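Local coordinates for protein LbaCas13a H328A (C2c2) (PDB 5WLH) that is a CRISPR-Cas13a effector that binds its pre-crRNA and, as a guide-directed nuclease, probably cleaves target RNA through paired HEPN domains, at residues A[67-72]-A[188-193]; A[180-185]-A[197-202]; A[515-520]-A[557-562]; A[547-552]-A[590-595]. All coordinates share one frame; numbering follows the deposited sequence.

Contact 1. Residues A[67-72]-A[188-193]; sequences KLYRIF and KSLCRE. With nucleotides of chain B.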
# COMPACT_ATOMS: atom_id res chain seq x y z
N LYS A 67 25.48 2.68 29.54
CA LYS A 67 25.27 2.59 30.98
C LYS A 67 23.91 2.02 31.36
O LYS A 67 23.71 1.66 32.53
CB LYS A 67 25.50 3.96 31.64
CG LYS A 67 26.95 4.19 32.09
CD LYS A 67 27.95 3.65 31.06
CE LYS A 67 29.38 3.64 31.57
NZ LYS A 67 30.34 3.51 30.45
N LEU A 68 22.98 1.92 30.42
CA LEU A 68 21.74 1.20 30.66
C LEU A 68 21.84 -0.27 30.28
O LEU A 68 20.83 -0.98 30.32
CB LEU A 68 20.59 1.87 29.89
CG LEU A 68 20.01 3.14 30.53
CD1 LEU A 68 18.95 3.75 29.63
CD2 LEU A 68 19.46 2.85 31.92
N TYR A 69 23.03 -0.75 29.91
CA TYR A 69 23.20 -2.12 29.46
C TYR A 69 22.86 -3.10 30.58
O TYR A 69 23.39 -3.01 31.69
CB TYR A 69 24.63 -2.34 28.98
CG TYR A 69 24.89 -3.67 28.33
CD1 TYR A 69 25.09 -4.82 29.09
CD2 TYR A 69 24.93 -3.79 26.94
CE1 TYR A 69 25.31 -6.04 28.50
CE2 TYR A 69 25.17 -5.01 26.34
CZ TYR A 69 25.36 -6.13 27.12
OH TYR A 69 25.59 -7.35 26.52
N ARG A 70 21.95 -4.04 30.28
CA ARG A 70 21.59 -5.12 31.18
C ARG A 70 21.45 -6.41 30.39
O ARG A 70 20.96 -6.40 29.26
CB ARG A 70 20.28 -4.84 31.93
CG ARG A 70 20.29 -3.55 32.75
CD ARG A 70 20.97 -3.77 34.09
NE ARG A 70 20.87 -2.62 34.98
CZ ARG A 70 21.61 -1.52 34.86
NH1 ARG A 70 22.49 -1.40 33.87
NH2 ARG A 70 21.46 -0.52 35.73
N ILE A 71 21.89 -7.52 31.01
CA ILE A 71 21.79 -8.83 30.37
C ILE A 71 20.34 -9.17 30.07
O ILE A 71 20.03 -9.76 29.02
CB ILE A 71 22.45 -9.90 31.27
CG1 ILE A 71 23.94 -9.59 31.46
CG2 ILE A 71 22.24 -11.29 30.70
CD1 ILE A 71 24.71 -9.47 30.18
N PHE A 72 19.43 -8.81 30.96
CA PHE A 72 18.01 -9.15 30.85
C PHE A 72 17.17 -7.88 30.66
O PHE A 72 17.42 -6.86 31.31
CB PHE A 72 17.55 -9.90 32.09
CG PHE A 72 18.22 -11.24 32.28
CD1 PHE A 72 17.96 -12.29 31.41
CD2 PHE A 72 19.11 -11.45 33.32
CE1 PHE A 72 18.57 -13.53 31.57
CE2 PHE A 72 19.72 -12.69 33.50
CZ PHE A 72 19.45 -13.72 32.62
N LYS A 188 18.55 -9.34 23.07
CA LYS A 188 18.50 -9.92 21.72
C LYS A 188 19.90 -10.14 21.15
O LYS A 188 20.16 -11.15 20.50
CB LYS A 188 17.68 -9.01 20.79
CG LYS A 188 16.16 -8.83 21.13
CD LYS A 188 15.87 -8.06 22.45
CE LYS A 188 16.75 -6.81 22.60
NZ LYS A 188 16.79 -6.32 23.99
N SER A 189 20.82 -9.19 21.39
CA SER A 189 22.19 -9.32 20.90
C SER A 189 22.92 -10.49 21.53
O SER A 189 23.96 -10.92 21.02
CB SER A 189 22.96 -8.02 21.16
OG SER A 189 22.85 -7.65 22.52
N LEU A 190 22.41 -11.02 22.64
CA LEU A 190 23.01 -12.17 23.31
C LEU A 190 22.32 -13.48 22.95
O LEU A 190 22.71 -14.53 23.47
CB LEU A 190 23.00 -11.97 24.83
CG LEU A 190 23.72 -10.72 25.35
CD1 LEU A 190 23.50 -10.58 26.84
CD2 LEU A 190 25.20 -10.77 25.02
N CYS A 191 21.30 -13.43 22.10
CA CYS A 191 20.51 -14.61 21.73
C CYS A 191 21.18 -15.34 20.57
O CYS A 191 20.73 -15.33 19.42
CB CYS A 191 19.08 -14.21 21.37
SG CYS A 191 17.95 -14.12 22.76
N ARG A 192 22.31 -15.96 20.89
CA ARG A 192 22.99 -16.90 20.01
C ARG A 192 23.23 -18.16 20.82
O ARG A 192 23.37 -18.09 22.04
CB ARG A 192 24.30 -16.32 19.47
CG ARG A 192 24.08 -15.07 18.64
CD ARG A 192 25.06 -13.98 19.00
NE ARG A 192 26.33 -14.21 18.33
CZ ARG A 192 26.81 -13.47 17.33
NH1 ARG A 192 26.14 -12.41 16.88
NH2 ARG A 192 27.97 -13.78 16.81
N GLU A 193 23.25 -19.31 20.14
CA GLU A 193 23.24 -20.58 20.86
C GLU A 193 24.35 -20.66 21.90
O GLU A 193 24.10 -20.99 23.07
CB GLU A 193 23.36 -21.74 19.87
CG GLU A 193 23.32 -23.11 20.53
CD GLU A 193 24.10 -24.15 19.75
OE1 GLU A 193 25.35 -24.06 19.71
OE2 GLU A 193 23.47 -25.06 19.18
P A B 20 28.81 -11.52 13.90
OP1 A B 20 29.35 -10.14 13.84
OP2 A B 20 29.03 -12.44 15.04
O5' A B 20 27.24 -11.39 13.70
C5' A B 20 26.71 -10.52 12.72
C4' A B 20 25.23 -10.75 12.55
O4' A B 20 25.01 -12.08 12.01
C3' A B 20 24.42 -10.75 13.82
O3' A B 20 24.17 -9.45 14.31
C2' A B 20 23.17 -11.52 13.40
O2' A B 20 22.34 -10.71 12.58
C1' A B 20 23.80 -12.60 12.53
N9 A B 20 24.12 -13.80 13.33
C8 A B 20 25.33 -14.15 13.89
N7 A B 20 25.29 -15.27 14.57
C5 A B 20 23.97 -15.68 14.44
C6 A B 20 23.26 -16.80 14.93
N6 A B 20 23.80 -17.76 15.67
N1 A B 20 21.96 -16.90 14.62
C2 A B 20 21.39 -15.94 13.88
N3 A B 20 21.95 -14.84 13.37
C4 A B 20 23.24 -14.78 13.69
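Beside the bound pre-crRNA, the 3-10 turn that joins helices 175-185 and 193-206 receives the loop following helix 51-64, with Tyr69 and Ile71 of that loop meeting Leu190. Leu190 is the pivot: its CD2 lies 3.8 Å from Tyr69 OH, the two side chains approaching from opposite directions, while its CD1 touches Ile71 CD1 at 3.7 Å with the chains crossing at about a right angle. Tyr69 reaches over because its ring is anti to the backbone N (chi1 -173°). The phenol oxygen only rests against the methyls; its bond goes to Asp229, which also holds Ser189. Two residues on, Arg192, at the N-cap position of helix 193-206, turns to the RNA. Its chain bends at chi2 and chi3, setting one guanidinium face 3.6 Å under N7 of A20 of chain B, and NH2 gives OP2 of that nucleotide a nearly straight bond (174°), although the modelled length is doubtfully short. NH1 forms a salt bridge with a further phosphate. A leucine in place of Arg192 would probably leave both phosphates without this cationic partner. The chemistry thus divides: apolar packing seats the turn in the protein, and charge ties its far end to the bound pre-crRNA.

Contact 2. Residues A[180-185]-A[197-202]; sequences RIIAKY and RGLKKL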
# COMPACT_ATOMS: atom_id res chain seq x y z
N ARG A 180 13.22 -20.33 31.55
CA ARG A 180 12.16 -19.38 31.21
C ARG A 180 12.70 -17.96 31.14
O ARG A 180 12.33 -17.19 30.24
CB ARG A 180 11.04 -19.47 32.24
CG ARG A 180 10.04 -20.57 31.94
CD ARG A 180 9.27 -21.03 33.17
NE ARG A 180 8.57 -22.27 32.88
CZ ARG A 180 7.34 -22.33 32.37
NH1 ARG A 180 6.68 -21.21 32.11
NH2 ARG A 180 6.78 -23.50 32.11
N ILE A 181 13.59 -17.59 32.07
CA ILE A 181 14.13 -16.24 32.11
C ILE A 181 14.98 -15.95 30.88
O ILE A 181 14.94 -14.85 30.32
CB ILE A 181 14.95 -16.04 33.40
CG1 ILE A 181 14.02 -15.85 34.59
CG2 ILE A 181 15.89 -14.87 33.26
CD1 ILE A 181 14.74 -15.48 35.85
N ILE A 182 15.77 -16.94 30.45
CA ILE A 182 16.63 -16.75 29.29
C ILE A 182 15.79 -16.54 28.04
O ILE A 182 16.01 -15.58 27.28
CB ILE A 182 17.58 -17.95 29.14
CG1 ILE A 182 18.64 -17.91 30.24
CG2 ILE A 182 18.21 -17.96 27.76
CD1 ILE A 182 19.58 -19.11 30.22
N ALA A 183 14.81 -17.41 27.81
CA ALA A 183 14.02 -17.31 26.59
C ALA A 183 13.15 -16.06 26.58
O ALA A 183 12.88 -15.51 25.50
CB ALA A 183 13.15 -18.56 26.44
N LYS A 184 12.72 -15.59 27.75
CA LYS A 184 11.79 -14.47 27.81
C LYS A 184 12.49 -13.12 27.92
O LYS A 184 12.02 -12.13 27.34
CB LYS A 184 10.83 -14.64 28.99
CG LYS A 184 9.74 -13.59 29.04
CD LYS A 184 8.78 -13.83 30.19
CE LYS A 184 8.27 -15.26 30.20
NZ LYS A 184 6.90 -15.37 30.78
N TYR A 185 13.62 -13.04 28.64
CA TYR A 185 14.21 -11.76 28.97
C TYR A 185 15.60 -11.53 28.41
O TYR A 185 16.10 -10.40 28.49
CB TYR A 185 14.26 -11.57 30.49
CG TYR A 185 12.89 -11.57 31.13
CD1 TYR A 185 11.97 -10.56 30.85
CD2 TYR A 185 12.51 -12.58 32.01
CE1 TYR A 185 10.71 -10.56 31.43
CE2 TYR A 185 11.25 -12.58 32.60
CZ TYR A 185 10.36 -11.57 32.30
OH TYR A 185 9.11 -11.57 32.88
N ARG A 197 23.96 -20.73 25.94
CA ARG A 197 24.44 -21.88 26.68
C ARG A 197 25.47 -21.47 27.73
O ARG A 197 25.49 -22.02 28.83
CB ARG A 197 25.03 -22.92 25.73
CG ARG A 197 23.97 -23.64 24.91
CD ARG A 197 24.60 -24.37 23.73
NE ARG A 197 25.36 -25.54 24.17
CZ ARG A 197 26.24 -26.19 23.41
NH1 ARG A 197 26.48 -25.80 22.16
NH2 ARG A 197 26.88 -27.23 23.90
N GLY A 198 26.34 -20.51 27.39
CA GLY A 198 27.27 -20.00 28.38
C GLY A 198 26.55 -19.35 29.56
O GLY A 198 26.92 -19.56 30.72
N LEU A 199 25.50 -18.59 29.27
CA LEU A 199 24.75 -17.95 30.34
C LEU A 199 24.04 -18.98 31.21
O LEU A 199 24.07 -18.88 32.44
CB LEU A 199 23.74 -16.97 29.74
CG LEU A 199 22.80 -16.30 30.73
CD1 LEU A 199 23.59 -15.66 31.87
CD2 LEU A 199 22.00 -15.26 29.96
N LYS A 200 23.41 -19.96 30.58
CA LYS A 200 22.74 -21.00 31.36
C LYS A 200 23.73 -21.71 32.29
O LYS A 200 23.43 -21.94 33.46
CB LYS A 200 22.07 -22.01 30.44
CG LYS A 200 21.58 -23.22 31.22
CD LYS A 200 20.35 -23.84 30.62
CE LYS A 200 19.75 -24.84 31.59
NZ LYS A 200 18.66 -25.60 30.93
N LYS A 201 24.90 -22.05 31.77
CA LYS A 201 25.92 -22.73 32.57
C LYS A 201 26.34 -21.86 33.75
O LYS A 201 26.47 -22.34 34.88
CB LYS A 201 27.12 -23.07 31.69
CG LYS A 201 28.29 -23.75 32.38
CD LYS A 201 29.13 -24.50 31.33
CE LYS A 201 30.36 -25.17 31.94
NZ LYS A 201 31.25 -25.75 30.87
N LEU A 202 26.54 -20.57 33.48
CA LEU A 202 26.88 -19.63 34.54
C LEU A 202 25.78 -19.55 35.59
O LEU A 202 26.06 -19.56 36.80
CB LEU A 202 27.12 -18.26 33.92
CG LEU A 202 27.19 -17.05 34.84
CD1 LEU A 202 28.43 -17.14 35.65
CD2 LEU A 202 27.19 -15.77 34.02
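This is apolar packing between two consecutive helices, 175-185 and 193-206, a helical hairpin joined by a short 3-10 turn in the crRNA-binding N-terminal part of the protein, about 8 Å from the nucleic acid at the nearest atoms. Ile182 projects from the first helix toward the second and meets Leu199 and Lys200 there; within residues 180-185 and 197-202 the closest CA atoms are those of Ile182 and Lys200, 7.7 Å apart. With CG1 anti to the carbonyl carbon (chi1 -72°) and chi2 extended, the isoleucine drives its terminal methyl straight at the neighbouring helix. That methyl also approaches the backbone, since Ile182 CD1 is 3.9 Å from Lys200 CA, so the contact is made at the root of the lysine, whose side chain crosses the isoleucine at about a right angle. Leu199 makes a longer contact, its CD2 being 4.3 Å from Ile182 CG1, and its side chain also packs on Leu186 and Phe222, joining the pair to helix 218-230. The Lys200 chain then leads away from Ile182, and its ammonium forms salt bridges with Asp179 and Glu175, earlier on the first helix. Between the two segments themselves the contact is hydrocarbon alone. The tightest apolar approach is between Ile182 CD1 and Lys200 CB, at 3.8 Å.

Contact 3. Residues A[515-520]-A[557-562]; sequences SQTVEL and ETLRDT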
# COMPACT_ATOMS: atom_id res chain seq x y z
N SER A 515 -22.23 1.25 -16.56
CA SER A 515 -23.13 0.44 -15.73
C SER A 515 -24.59 0.62 -16.13
O SER A 515 -25.37 -0.34 -16.06
CB SER A 515 -22.93 0.78 -14.25
OG SER A 515 -23.35 2.10 -13.97
N GLN A 516 -24.98 1.82 -16.55
CA GLN A 516 -26.36 2.09 -16.92
C GLN A 516 -26.54 2.38 -18.41
O GLN A 516 -27.68 2.57 -18.84
CB GLN A 516 -26.90 3.28 -16.13
CG GLN A 516 -27.12 3.02 -14.67
CD GLN A 516 -27.92 4.14 -14.06
OE1 GLN A 516 -29.14 4.18 -14.19
NE2 GLN A 516 -27.23 5.08 -13.42
N THR A 517 -25.47 2.43 -19.19
CA THR A 517 -25.61 2.70 -20.62
C THR A 517 -25.56 1.45 -21.47
O THR A 517 -26.19 1.42 -22.53
CB THR A 517 -24.52 3.67 -21.10
OG1 THR A 517 -23.23 3.13 -20.77
CG2 THR A 517 -24.68 5.05 -20.47
N VAL A 518 -24.81 0.42 -21.06
CA VAL A 518 -24.63 -0.76 -21.89
C VAL A 518 -24.80 -2.02 -21.06
O VAL A 518 -24.66 -2.02 -19.83
CB VAL A 518 -23.24 -0.78 -22.60
CG1 VAL A 518 -23.09 0.41 -23.53
CG2 VAL A 518 -22.10 -0.83 -21.56
N GLU A 519 -25.12 -3.11 -21.75
CA GLU A 519 -25.07 -4.44 -21.17
C GLU A 519 -24.02 -5.21 -21.96
O GLU A 519 -24.23 -5.54 -23.13
CB GLU A 519 -26.43 -5.13 -21.22
CG GLU A 519 -26.53 -6.34 -20.31
CD GLU A 519 -27.82 -7.12 -20.49
OE1 GLU A 519 -28.87 -6.49 -20.73
OE2 GLU A 519 -27.77 -8.37 -20.39
N LEU A 520 -22.87 -5.43 -21.33
CA LEU A 520 -21.79 -6.15 -21.99
C LEU A 520 -22.04 -7.64 -21.90
O LEU A 520 -22.89 -8.11 -21.13
CB LEU A 520 -20.45 -5.78 -21.35
CG LEU A 520 -20.23 -4.26 -21.27
CD1 LEU A 520 -18.94 -3.87 -20.53
CD2 LEU A 520 -20.22 -3.68 -22.69
N GLU A 557 -32.86 5.49 -26.44
CA GLU A 557 -33.77 6.63 -26.39
C GLU A 557 -33.61 7.47 -25.12
O GLU A 557 -33.91 8.66 -25.13
CB GLU A 557 -35.22 6.16 -26.54
CG GLU A 557 -35.49 5.40 -27.84
CD GLU A 557 -34.84 6.03 -29.06
OE1 GLU A 557 -35.06 7.24 -29.31
OE2 GLU A 557 -34.09 5.32 -29.77
N THR A 558 -33.15 6.87 -24.02
CA THR A 558 -32.89 7.62 -22.80
C THR A 558 -31.40 7.81 -22.54
O THR A 558 -31.02 8.24 -21.44
CB THR A 558 -33.54 6.94 -21.59
OG1 THR A 558 -33.03 5.61 -21.48
CG2 THR A 558 -35.06 6.91 -21.75
N LEU A 559 -30.57 7.53 -23.54
CA LEU A 559 -29.12 7.51 -23.37
C LEU A 559 -28.59 8.84 -22.83
O LEU A 559 -27.81 8.86 -21.87
CB LEU A 559 -28.45 7.16 -24.69
CG LEU A 559 -26.93 7.11 -24.63
CD1 LEU A 559 -26.48 6.20 -23.45
CD2 LEU A 559 -26.34 6.64 -25.96
N ARG A 560 -28.97 9.96 -23.46
CA ARG A 560 -28.47 11.25 -22.99
C ARG A 560 -28.89 11.52 -21.55
O ARG A 560 -28.08 11.98 -20.74
CB ARG A 560 -28.94 12.39 -23.88
CG ARG A 560 -28.43 13.74 -23.41
CD ARG A 560 -29.07 14.88 -24.16
NE ARG A 560 -28.73 14.81 -25.57
CZ ARG A 560 -29.10 15.70 -26.48
NH1 ARG A 560 -29.85 16.75 -26.12
NH2 ARG A 560 -28.73 15.55 -27.74
N ASP A 561 -30.17 11.26 -21.22
CA ASP A 561 -30.60 11.51 -19.85
C ASP A 561 -29.92 10.56 -18.87
O ASP A 561 -29.64 10.95 -17.73
CB ASP A 561 -32.13 11.39 -19.75
CG ASP A 561 -32.86 12.63 -20.29
OD1 ASP A 561 -32.19 13.54 -20.82
OD2 ASP A 561 -34.10 12.66 -20.20
N THR A 562 -29.64 9.33 -19.30
CA THR A 562 -28.91 8.40 -18.44
C THR A 562 -27.49 8.90 -18.19
O THR A 562 -27.03 8.93 -17.04
CB THR A 562 -28.88 7.01 -19.07
OG1 THR A 562 -30.23 6.60 -19.35
CG2 THR A 562 -28.23 6.00 -18.13
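Methyl contacts carry the meeting of Gln516 and Thr517 with Leu559 and Thr562. Thr562 CG2 sits against the backbone and base of Gln516, 3.5 Å from its O and 3.6 Å from its CB. Beside it, Thr517 CG2 touches Leu559 CD1 at 3.7 Å, the two side chains crossing obliquely. These contacts set the C-terminal end of long helix 486-517 against the start of helix 559-564, within what is probably the HEPN1 domain, and helix 588-602 closes over Thr517 and Leu559 through Leu592. Polar bonds fix the threonine and glutamine side chains. The hydroxyl of Thr562 gives a hydrogen bond to Thr558 O (2.8 Å), from above the carbonyl plane, and Thr562 N bonds to that same oxygen, so the residue grips the first turn of its helix twice. This rotation (chi1 -55°) puts CG2 anti to the backbone N, facing Gln516. Replacing Thr562 with a glycine would probably open a gap against Gln516 and leave Thr558 O with the backbone N-H as its sole donor from that residue. Beyond the two segments, the amide of Gln516 bonds to Lys1045, Gln565 and Tyr566, and Thr517 OG1 bonds to Leu513 O.

Contact 4. Residues A[547-552]-A[590-595]; sequences NNILNF and DFLTDL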
# COMPACT_ATOMS: atom_id res chain seq x y z
N ASN A 547 -18.25 -5.77 -31.88
CA ASN A 547 -17.96 -4.87 -30.77
C ASN A 547 -18.47 -3.45 -31.01
O ASN A 547 -18.06 -2.52 -30.32
CB ASN A 547 -16.45 -4.86 -30.47
CG ASN A 547 -15.60 -4.56 -31.69
OD1 ASN A 547 -16.10 -4.25 -32.77
ND2 ASN A 547 -14.28 -4.65 -31.50
N ASN A 548 -19.37 -3.28 -31.98
CA ASN A 548 -19.98 -1.98 -32.22
C ASN A 548 -20.85 -1.61 -31.03
O ASN A 548 -21.63 -2.43 -30.54
CB ASN A 548 -20.79 -2.02 -33.52
CG ASN A 548 -21.36 -0.68 -33.92
OD1 ASN A 548 -22.03 -0.01 -33.13
ND2 ASN A 548 -21.11 -0.27 -35.17
N ILE A 549 -20.71 -0.37 -30.55
CA ILE A 549 -21.39 0.05 -29.32
C ILE A 549 -22.90 -0.11 -29.44
O ILE A 549 -23.57 -0.41 -28.45
CB ILE A 549 -21.00 1.50 -28.96
CG1 ILE A 549 -21.56 1.87 -27.58
CG2 ILE A 549 -21.47 2.50 -30.00
CD1 ILE A 549 -20.55 2.54 -26.68
N LEU A 550 -23.45 0.02 -30.66
CA LEU A 550 -24.89 -0.13 -30.84
C LEU A 550 -25.40 -1.49 -30.35
O LEU A 550 -26.54 -1.59 -29.90
CB LEU A 550 -25.27 0.06 -32.31
CG LEU A 550 -24.97 1.45 -32.86
CD1 LEU A 550 -25.06 1.45 -34.39
CD2 LEU A 550 -25.93 2.48 -32.25
N ASN A 551 -24.57 -2.53 -30.44
CA ASN A 551 -25.00 -3.87 -30.05
C ASN A 551 -25.20 -4.02 -28.55
O ASN A 551 -25.72 -5.05 -28.12
CB ASN A 551 -23.98 -4.91 -30.50
CG ASN A 551 -23.86 -4.99 -32.00
OD1 ASN A 551 -24.85 -4.87 -32.71
ND2 ASN A 551 -22.64 -5.20 -32.49
N PHE A 552 -24.80 -3.03 -27.75
CA PHE A 552 -24.77 -3.19 -26.31
C PHE A 552 -25.60 -2.15 -25.57
O PHE A 552 -25.76 -2.27 -24.35
CB PHE A 552 -23.31 -3.17 -25.81
CG PHE A 552 -22.46 -4.21 -26.49
CD1 PHE A 552 -22.50 -5.53 -26.07
CD2 PHE A 552 -21.68 -3.89 -27.58
CE1 PHE A 552 -21.74 -6.49 -26.70
CE2 PHE A 552 -20.92 -4.85 -28.23
CZ PHE A 552 -20.95 -6.16 -27.79
N ASP A 590 -22.83 9.07 -30.05
CA ASP A 590 -21.52 9.69 -30.17
C ASP A 590 -21.14 10.43 -28.90
O ASP A 590 -19.95 10.54 -28.57
CB ASP A 590 -21.49 10.63 -31.37
CG ASP A 590 -21.94 9.96 -32.65
OD1 ASP A 590 -21.14 9.22 -33.26
OD2 ASP A 590 -23.12 10.14 -33.02
N PHE A 591 -22.14 10.95 -28.19
CA PHE A 591 -21.90 11.52 -26.87
C PHE A 591 -21.31 10.48 -25.92
O PHE A 591 -20.26 10.71 -25.30
CB PHE A 591 -23.22 12.07 -26.32
CG PHE A 591 -23.08 12.83 -25.03
CD1 PHE A 591 -21.87 13.38 -24.65
CD2 PHE A 591 -24.18 13.02 -24.21
CE1 PHE A 591 -21.75 14.09 -23.46
CE2 PHE A 591 -24.08 13.73 -23.02
CZ PHE A 591 -22.85 14.26 -22.64
N LEU A 592 -21.96 9.31 -25.83
CA LEU A 592 -21.43 8.20 -25.03
C LEU A 592 -20.04 7.80 -25.49
O LEU A 592 -19.14 7.54 -24.67
CB LEU A 592 -22.38 7.01 -25.11
CG LEU A 592 -21.90 5.74 -24.41
CD1 LEU A 592 -21.76 6.06 -22.92
CD2 LEU A 592 -22.87 4.59 -24.63
N THR A 593 -19.84 7.74 -26.81
CA THR A 593 -18.56 7.32 -27.37
C THR A 593 -17.46 8.31 -27.04
O THR A 593 -16.32 7.92 -26.78
CB THR A 593 -18.70 7.12 -28.88
OG1 THR A 593 -19.38 5.89 -29.13
CG2 THR A 593 -17.34 7.09 -29.56
N ASP A 594 -17.79 9.60 -27.04
CA ASP A 594 -16.77 10.59 -26.72
C ASP A 594 -16.35 10.50 -25.25
O ASP A 594 -15.15 10.55 -24.95
CB ASP A 594 -17.28 11.98 -27.05
CG ASP A 594 -16.95 12.38 -28.48
OD1 ASP A 594 -16.33 11.57 -29.21
OD2 ASP A 594 -17.30 13.50 -28.85
N LEU A 595 -17.30 10.34 -24.34
CA LEU A 595 -16.95 10.17 -22.93
C LEU A 595 -16.13 8.90 -22.72
O LEU A 595 -15.14 8.90 -21.97
CB LEU A 595 -18.22 10.12 -22.09
CG LEU A 595 -19.00 11.43 -22.03
CD1 LEU A 595 -20.29 11.16 -21.27
CD2 LEU A 595 -18.21 12.55 -21.38
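Ile549 turns its CG1 branch anti to the backbone N (chi1 -172°), and Leu592 does the same with CG (chi1 175°), bringing their ends together between a 3-10 turn and helix 588-602. The helix belongs to what is probably the HEPN1 domain: the R-X4-H sequence that marks such domains follows directly on its C-terminal end. The main touch is Ile549 CD1 on Leu592 CD2, at 3.7 Å, with the leucine CG only a little farther off. The isoleucine's other branch, CG2, is held between the backbone N and the carbonyl carbon and faces Thr593 OG1 at 4.1 Å. This is a van der Waals approach, for that hydroxyl is engaged with Val589 O one turn back in its own helix. Both pairs of side chains meet at a slant, so Ile549 lies over two adjacent positions of the helix surface. Leu592 is also packed by Ile563 and Leu513, which makes Ile549 one wall of a larger apolar cluster among helices 486-517, 559-564 and 588-602. The turn that presents Ile549 is shaped by Asn548 in an Asx turn, its ND2 bonding to the backbone oxygens of Lys533 and Thr535. Its OD1 accepts from Leu550 N at 2.8 Å, the donor in the carbonyl plane and the N-H pointing at the oxygen with an angle of 158°.

How the contacts relate
The four contacts form two pairs on opposite sides of the chain's centre. Contacts 1 and 2, with centres 11 Å apart, share one hydrophobic patch: Phe72 CE1 rests 3.4 Å from Ile181 CG2, and Ile71 CG2 is 4.0 Å from Leu199 CD2. Contacts 3 and 4, 10 Å apart, are joined by a probable hydrogen bond from Glu519 N to Phe552 O (2.8 Å), and Val518 CB packs on that same Phe552 O at 3.4 Å. Within each pair the segments alternate along the chain. About 69 Å separates the centres of contacts 1 and 3. Contact 1 engages the RNA directly, whereas contacts 3 and 4 lie about 17 and 21 Å from it at their nearest atoms, in the probable nuclease half.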